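Local coordinates for uncharacterized protein (Sus scrofa, PDB 5BNF) that is porcine CD38, a disulfide-rich protein of the ADP-ribosyl cyclase family that pairs a helical part with a four-stranded parallel sheet, at residues Pro126-Arg129 with Asn130-Asn134; Val138-Asn141 with Leu142-Lys145; Thr170-Gly174 with Arg175-His179. All blocks are in the same frame, centred on the assembly; numbering follows the deposited sequence.

Contact 1: Pro126-Arg129 with Asn130-Asn134; sequences PDRR and NCNSN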
loop_
_atom_site.group_PDB
_atom_site.type_symbol
_atom_site.label_atom_id
_atom_site.label_comp_id
_atom_site.label_asym_id
_atom_site.label_seq_id
_atom_site.Cartn_x
_atom_site.Cartn_y
_atom_site.Cartn_z
ATOM N N PRO A 126 5.743 -18.083 2.521
ATOM C CA PRO A 126 4.297 -18.316 2.538
ATOM C C PRO A 126 3.579 -17.076 2.025
ATOM O O PRO A 126 3.943 -15.963 2.396
ATOM C CB PRO A 126 4.010 -18.589 4.017
ATOM C CG PRO A 126 5.035 -17.736 4.728
ATOM C CD PRO A 126 6.284 -17.947 3.888
ATOM N N ASP A 127 2.592 -17.257 1.149
ATOM C CA ASP A 127 1.839 -16.113 0.637
ATOM C C ASP A 127 0.584 -15.987 1.483
ATOM O O ASP A 127 0.378 -16.791 2.382
ATOM C CB ASP A 127 1.497 -16.268 -0.854
ATOM C CG ASP A 127 0.579 -17.445 -1.137
ATOM O OD1 ASP A 127 -0.013 -18.005 -0.196
ATOM O OD2 ASP A 127 0.440 -17.803 -2.323
ATOM N N ARG A 128 -0.254 -14.997 1.204
ATOM C CA ARG A 128 -1.444 -14.773 2.015
ATOM C C ARG A 128 -2.326 -16.006 2.222
ATOM O O ARG A 128 -2.877 -16.188 3.301
ATOM C CB ARG A 128 -2.274 -13.613 1.447
ATOM C CG ARG A 128 -3.349 -13.120 2.411
ATOM C CD ARG A 128 -3.808 -11.682 2.143
ATOM N NE ARG A 128 -4.705 -11.552 0.998
ATOM C CZ ARG A 128 -4.308 -11.352 -0.255
ATOM N NH1 ARG A 128 -3.015 -11.257 -0.540
ATOM N NH2 ARG A 128 -5.208 -11.238 -1.223
ATOM N N ARG A 129 -2.452 -16.845 1.197
ATOM C CA ARG A 129 -3.263 -18.048 1.286
ATOM C C ARG A 129 -2.584 -19.159 2.072
ATOM O O ARG A 129 -3.253 -20.071 2.559
ATOM C CB ARG A 129 -3.636 -18.542 -0.107
ATOM C CG ARG A 129 -4.606 -17.615 -0.802
ATOM C CD ARG A 129 -4.782 -17.978 -2.260
ATOM N NE ARG A 129 -5.383 -19.294 -2.425
ATOM C CZ ARG A 129 -5.689 -19.818 -3.604
ATOM N NH1 ARG A 129 -5.440 -19.133 -4.706
ATOM N NH2 ARG A 129 -6.252 -21.014 -3.679
ATOM N N ASN A 130 -1.258 -19.094 2.183
ATOM C CA ASN A 130 -0.532 -20.081 2.977
ATOM C C ASN A 130 -0.750 -19.699 4.433
ATOM O O ASN A 130 -0.997 -20.546 5.280
ATOM C CB ASN A 130 0.968 -20.063 2.681
ATOM C CG ASN A 130 1.329 -20.836 1.435
ATOM O OD1 ASN A 130 0.740 -21.877 1.143
ATOM N ND2 ASN A 130 2.326 -20.341 0.699
ATOM N N CYS A 131 -0.647 -18.406 4.711
ATOM C CA CYS A 131 -0.859 -17.879 6.047
ATOM C C CYS A 131 -0.908 -16.360 5.944
ATOM O O CYS A 131 0.001 -15.720 5.408
ATOM C CB CYS A 131 0.237 -18.358 7.033
ATOM S SG CYS A 131 1.967 -17.837 6.784
ATOM N N ASN A 132 -2.002 -15.797 6.438
ATOM C CA ASN A 132 -2.231 -14.359 6.405
ATOM C C ASN A 132 -1.140 -13.569 7.117
ATOM O O ASN A 132 -0.738 -12.488 6.666
ATOM C CB ASN A 132 -3.590 -14.047 7.030
ATOM C CG ASN A 132 -3.950 -12.585 6.934
ATOM O OD1 ASN A 132 -4.056 -12.031 5.836
ATOM N ND2 ASN A 132 -4.138 -11.947 8.082
ATOM N N SER A 133 -0.653 -14.120 8.224
ATOM C CA SER A 133 0.389 -13.472 9.003
ATOM C C SER A 133 1.817 -13.777 8.512
ATOM O O SER A 133 2.668 -14.264 9.264
ATOM C CB SER A 133 0.238 -13.839 10.490
ATOM O OG SER A 133 0.411 -15.224 10.698
ATOM N N ASN A 134 2.064 -13.503 7.235
ATOM C CA ASN A 134 3.389 -13.686 6.654
ATOM C C ASN A 134 3.956 -12.264 6.588
ATOM O O ASN A 134 3.202 -11.286 6.514
ATOM C CB ASN A 134 3.294 -14.311 5.254
ATOM C CG ASN A 134 2.774 -13.339 4.206
ATOM O OD1 ASN A 134 3.452 -12.384 3.851
ATOM N ND2 ASN A 134 1.567 -13.582 3.714
HETATM O O HOH W 1 4.979 -13.906 1.194
#

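Contact 2: Val138-Asn141 with Leu142-Lys145; sequences VFWN and LLSK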
loop_
_atom_site.group_PDB
_atom_site.type_symbol
_atom_site.label_atom_id
_atom_site.label_comp_id
_atom_site.label_asym_id
_atom_site.label_seq_id
_atom_site.Cartn_x
_atom_site.Cartn_y
_atom_site.Cartn_z
ATOM N N VAL A 138 1.699 -8.594 6.006
ATOM C CA VAL A 138 1.544 -7.758 7.180
ATOM C C VAL A 138 2.146 -6.395 6.923
ATOM O O VAL A 138 1.579 -5.371 7.292
ATOM C CB VAL A 138 2.189 -8.391 8.401
ATOM C CG1 VAL A 138 2.335 -7.364 9.508
ATOM C CG2 VAL A 138 1.312 -9.555 8.873
ATOM N N PHE A 139 3.298 -6.391 6.278
ATOM C CA PHE A 139 3.958 -5.152 5.947
ATOM C C PHE A 139 3.007 -4.277 5.129
ATOM O O PHE A 139 2.564 -3.222 5.580
ATOM C CB PHE A 139 5.206 -5.430 5.126
ATOM C CG PHE A 139 5.835 -4.193 4.582
ATOM C CD1 PHE A 139 6.542 -3.344 5.412
ATOM C CD2 PHE A 139 5.681 -3.849 3.246
ATOM C CE1 PHE A 139 7.086 -2.157 4.915
ATOM C CE2 PHE A 139 6.222 -2.668 2.746
ATOM C CZ PHE A 139 6.925 -1.823 3.580
ATOM N N TRP A 140 2.693 -4.737 3.925
ATOM C CA TRP A 140 1.813 -3.994 3.040
ATOM C C TRP A 140 0.475 -3.629 3.664
ATOM O O TRP A 140 -0.066 -2.559 3.398
ATOM C CB TRP A 140 1.611 -4.775 1.746
ATOM C CG TRP A 140 2.847 -4.804 0.909
ATOM C CD1 TRP A 140 3.633 -5.883 0.646
ATOM C CD2 TRP A 140 3.445 -3.698 0.234
ATOM N NE1 TRP A 140 4.687 -5.520 -0.155
ATOM C CE2 TRP A 140 4.594 -4.181 -0.424
ATOM C CE3 TRP A 140 3.119 -2.342 0.117
ATOM C CZ2 TRP A 140 5.423 -3.358 -1.189
ATOM C CZ3 TRP A 140 3.943 -1.523 -0.643
ATOM C CH2 TRP A 140 5.080 -2.034 -1.286
ATOM N N ASN A 141 -0.052 -4.513 4.504
ATOM C CA ASN A 141 -1.320 -4.264 5.173
ATOM C C ASN A 141 -1.186 -3.093 6.130
ATOM O O ASN A 141 -2.073 -2.247 6.216
ATOM C CB ASN A 141 -1.750 -5.495 5.953
ATOM C CG ASN A 141 -3.158 -5.909 5.640
ATOM O OD1 ASN A 141 -4.116 -5.215 5.985
ATOM N ND2 ASN A 141 -3.297 -7.048 4.970
ATOM N N LEU A 142 -0.068 -3.049 6.849
ATOM C CA LEU A 142 0.190 -1.979 7.803
ATOM C C LEU A 142 0.515 -0.647 7.106
ATOM O O LEU A 142 0.052 0.412 7.524
ATOM C CB LEU A 142 1.347 -2.374 8.720
ATOM C CG LEU A 142 1.852 -1.316 9.699
ATOM C CD1 LEU A 142 0.692 -0.802 10.561
ATOM C CD2 LEU A 142 2.955 -1.915 10.560
ATOM N N LEU A 143 1.308 -0.709 6.044
ATOM C CA LEU A 143 1.690 0.483 5.307
ATOM C C LEU A 143 0.437 1.179 4.788
ATOM O O LEU A 143 0.285 2.394 4.905
ATOM C CB LEU A 143 2.596 0.110 4.130
ATOM C CG LEU A 143 3.445 1.281 3.639
ATOM C CD1 LEU A 143 4.218 1.849 4.824
ATOM C CD2 LEU A 143 4.398 0.828 2.532
ATOM N N SER A 144 -0.466 0.384 4.225
ATOM C CA SER A 144 -1.711 0.902 3.686
ATOM C C SER A 144 -2.535 1.543 4.784
ATOM O O SER A 144 -3.053 2.647 4.618
ATOM C CB SER A 144 -2.495 -0.225 3.026
ATOM O OG SER A 144 -1.818 -0.686 1.869
ATOM N N LYS A 145 -2.648 0.856 5.914
ATOM C CA LYS A 145 -3.407 1.383 7.036
ATOM C C LYS A 145 -2.861 2.740 7.461
ATOM O O LYS A 145 -3.619 3.684 7.647
ATOM C CB LYS A 145 -3.355 0.422 8.221
ATOM C CG LYS A 145 -4.067 0.952 9.448
ATOM C CD LYS A 145 -5.151 -0.004 9.904
ATOM C CE LYS A 145 -4.963 -0.375 11.365
ATOM N NZ LYS A 145 -3.684 -1.105 11.603
#

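Contact 3: Thr170-Gly174 with Arg175-His179; sequences TSTFG and RVEVH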
loop_
_atom_site.group_PDB
_atom_site.type_symbol
_atom_site.label_atom_id
_atom_site.label_comp_id
_atom_site.label_asym_id
_atom_site.label_seq_id
_atom_site.Cartn_x
_atom_site.Cartn_y
_atom_site.Cartn_z
ATOM N N THR A 170 -13.357 -6.748 -0.622
ATOM C CA THR A 170 -12.349 -7.680 -0.104
ATOM C C THR A 170 -10.920 -7.246 -0.433
ATOM O O THR A 170 -9.965 -7.856 0.041
ATOM C CB THR A 170 -12.536 -9.114 -0.657
ATOM O OG1 THR A 170 -12.187 -9.145 -2.046
ATOM C CG2 THR A 170 -13.970 -9.571 -0.496
ATOM N N SER A 171 -10.769 -6.200 -1.241
ATOM C CA SER A 171 -9.438 -5.713 -1.610
ATOM C C SER A 171 -8.863 -4.908 -0.451
ATOM O O SER A 171 -9.561 -4.618 0.517
ATOM C CB SER A 171 -9.515 -4.838 -2.862
ATOM O OG SER A 171 -10.213 -3.634 -2.599
ATOM N N THR A 172 -7.591 -4.547 -0.544
ATOM C CA THR A 172 -6.959 -3.779 0.523
ATOM C C THR A 172 -7.670 -2.438 0.690
ATOM O O THR A 172 -7.946 -1.992 1.811
ATOM C CB THR A 172 -5.475 -3.535 0.208
ATOM O OG1 THR A 172 -4.815 -4.799 0.074
ATOM C CG2 THR A 172 -4.808 -2.721 1.322
ATOM N N PHE A 173 -7.981 -1.811 -0.436
ATOM C CA PHE A 173 -8.665 -0.536 -0.418
ATOM C C PHE A 173 -10.034 -0.606 0.246
ATOM O O PHE A 173 -10.339 0.193 1.118
ATOM C CB PHE A 173 -8.862 0.009 -1.834
ATOM C CG PHE A 173 -9.564 1.337 -1.857
ATOM C CD1 PHE A 173 -8.966 2.458 -1.291
ATOM C CD2 PHE A 173 -10.829 1.460 -2.383
ATOM C CE1 PHE A 173 -9.622 3.683 -1.247
ATOM C CE2 PHE A 173 -11.498 2.681 -2.345
ATOM C CZ PHE A 173 -10.890 3.798 -1.772
ATOM N N GLY A 174 -10.853 -1.561 -0.182
ATOM C CA GLY A 174 -12.195 -1.678 0.345
ATOM C C GLY A 174 -12.360 -2.250 1.733
ATOM O O GLY A 174 -13.335 -1.946 2.415
ATOM N N ARG A 175 -11.423 -3.079 2.164
ATOM C CA ARG A 175 -11.532 -3.683 3.481
ATOM C C ARG A 175 -10.629 -2.991 4.504
ATOM O O ARG A 175 -10.913 -2.996 5.704
ATOM C CB ARG A 175 -11.186 -5.161 3.382
ATOM C CG ARG A 175 -11.663 -5.999 4.543
ATOM C CD ARG A 175 -10.506 -6.818 5.067
ATOM N NE ARG A 175 -9.633 -7.197 3.967
ATOM C CZ ARG A 175 -8.318 -7.336 4.073
ATOM N NH1 ARG A 175 -7.719 -7.137 5.238
ATOM N NH2 ARG A 175 -7.603 -7.645 3.000
ATOM N N VAL A 176 -9.550 -2.378 4.033
ATOM C CA VAL A 176 -8.638 -1.695 4.938
ATOM C C VAL A 176 -8.587 -0.172 4.798
ATOM O O VAL A 176 -9.065 0.552 5.664
ATOM C CB VAL A 176 -7.213 -2.235 4.779
ATOM C CG1 VAL A 176 -6.252 -1.416 5.621
ATOM C CG2 VAL A 176 -7.171 -3.687 5.193
ATOM N N GLU A 177 -8.011 0.299 3.699
ATOM C CA GLU A 177 -7.842 1.722 3.462
ATOM C C GLU A 177 -9.061 2.618 3.647
ATOM O O GLU A 177 -9.014 3.518 4.472
ATOM C CB GLU A 177 -7.212 1.936 2.085
ATOM C CG GLU A 177 -5.837 1.314 2.005
ATOM C CD GLU A 177 -5.282 1.270 0.600
ATOM O OE1 GLU A 177 -6.022 0.879 -0.324
ATOM O OE2 GLU A 177 -4.098 1.611 0.419
ATOM N N VAL A 178 -10.148 2.381 2.916
ATOM C CA VAL A 178 -11.330 3.237 3.064
ATOM C C VAL A 178 -11.751 3.453 4.515
ATOM O O VAL A 178 -12.110 4.563 4.893
ATOM C CB VAL A 178 -12.586 2.689 2.329
ATOM C CG1 VAL A 178 -13.531 3.842 2.001
ATOM C CG2 VAL A 178 -12.201 1.968 1.075
ATOM N N HIS A 179 -11.709 2.391 5.317
ATOM C CA HIS A 179 -12.113 2.466 6.724
ATOM C C HIS A 179 -11.109 3.182 7.608
ATOM O O HIS A 179 -11.455 3.631 8.686
ATOM C CB HIS A 179 -12.353 1.059 7.284
ATOM C CG HIS A 179 -13.414 0.295 6.561
ATOM N ND1 HIS A 179 -14.760 0.527 6.751
ATOM C CD2 HIS A 179 -13.328 -0.655 5.599
ATOM C CE1 HIS A 179 -15.456 -0.245 5.936
ATOM N NE2 HIS A 179 -14.611 -0.972 5.226
HETATM O O HOH W 2 -15.615 -2.737 3.481
#

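Contact 1: Pro126-Arg129 with Asn130-Asn134
Asp127 and Asn130 close a type I turn in which one backbone N-H is shared between two acceptors. Asn130 N gives its hydrogen to Asp127 O (2.8 Å), standing well above the carbonyl plane, and also to Asp127 OD1 (2.9 Å). With chi1 at 64°, the Asp127 carboxylate folds back over its own turn to reach that N-H. The carbonyl has a second, straighter partner in Cys131 N, 3.0 Å from Asp127 O. Behind the turn the packing is tight: Pro126 CB lies 3.5 Å from Cys131 SG, the sulfur that is disulfide-bonded to Cys51, and Trp1 and Pro50 also touch the proline ring. Asn134 is buried on this side, its ND2 bonded to Cys131 O at 3.1 Å and lying nearly in line with that carbonyl. The other side is loose. The exposed Arg128 and Arg129 lead away from the turn, and the Arg128 chain merely passes Asn132, with CG 3.7 Å from Asn132 OD1 and guanidinium and amide planes nearly perpendicular. The loop lies between helix 101-106 and helix 135-149 and leads directly into the latter, whose N-cap is Asn134, with OD1 accepting from Ser137 N.

Contact 2: Val138-Asn141 with Leu142-Lys145
From Val138 to Lys145 the chain is regular alpha-helix, each carbonyl of Val138-Asn141 taking the N-H four residues on, from Leu142 N on Val138 O at 2.9 Å to Lys145 N on Asn141 O at 3.2 Å. The apolar contact is made by one methyl: Leu143 CD2 sits 3.8 Å from Phe139 CZ and 4.0 Å from Trp140 CZ3, meeting both rings obliquely while the three side chains point the same way. The two aromatics also pack on each other, with Phe139 CE2 3.8 Å above the plane of the indole and over its centre. Phe139 gets there with CG trans to its backbone N (chi1 172°), whereas Trp140 turns its CG beside the N (chi1 -70°), and this brings the neighbouring rings together. The segment belongs to helix 135-149, which runs through the middle of the molecule with helices 59-64 and 101-106 on its apolar side and helix 172-180 across from Asn141 and Ser144. Phe41, Tyr58 and Trp111 gather round the Phe139 ring, so the cluster continues well beyond this helix. Ser144 turns its hydroxyl back along the helix, and OG donates to Trp140 O at 3.0 Å. That oxygen therefore has two donors from the same residue, Ser144 N at 3.1 Å and the hydroxyl, arriving from opposite faces of the carbonyl plane; the hydroxyl of this buried serine thus spends its proton within its own helix. Lys145 puts only CB against the preceding turn, 3.6 Å from Asn141 O; its aliphatic chain bends repeatedly, and NZ ends in a salt bridge with Glu55.

Contact 3: Thr170-Gly174 with Arg175-His179
Phe173 meets Val178 and Glu177 on the first turns of helix 172-180, the helix of a beta-alpha-beta crossover between parallel strands 153-160 and 186-194. The helix starts at Ser171, the N-cap: its hydroxyl accepts from Gly174 N at 3.2 Å and also bonds to Asp168 O. A wider pi-type turn follows. Thr172 O takes both Val176 N (2.8 Å) and Glu177 N (3.0 Å), one from each face of its carbonyl plane, and Val178 N is modelled on Phe173 O, five residues back, though the place of that oxygen is less sure. The Phe173 ring swings clear of its own backbone N (chi1 -180°), and two side chains use different parts of it. Val178 CG2 is modelled over one face, 3.5 Å from the ring centroid, a CH-pi contact; the same methyl stands too close to Phe173 O, however, so the placing of both is doubtful. Glu177 comes at the ring edge instead. Its CG lies beside its backbone N and the chain then runs out extended, taking OE1 to the start of the Phe173 side chain, 3.3 Å from Phe173 CB, and near the ring plane at the CD1 edge, with carboxylate and ring planes 76° apart. Beyond the ring, Phe76 and Phe167 extend the packing, while Leu213 and Ile216 of helix 208-219 lie against Val178. On the exposed side His179 turns its imidazole back toward the previous turn, where a water donates to Gly174 O at 2.6 Å and lies 2.7 Å from His179 NE2, in the plane of the imidazole at its edge.

Contact 1 is a surface loop with its inner side buried, its centre about 17 Å from the centre of the chain; contact 2 is the most central, its centre about 6 Å away. Contact 3 is intermediate at about 10 Å between centres, with Phe173, Glu177 and Val178 buried and Arg175 and His179 exposed. Contact 1 leads into helix 135-149 and supplies its N-cap, contact 2 lies in its body, and Ser133 CA touches Val138 CG2 between them. Contacts 2 and 3 bring that helix against helix 172-180, Ser144 meeting Thr172 and Glu177. Shared carbonyls recur in all three, but the side chains differ: turn bonds and a disulfide, an aromatic cluster, then packing with water bridging.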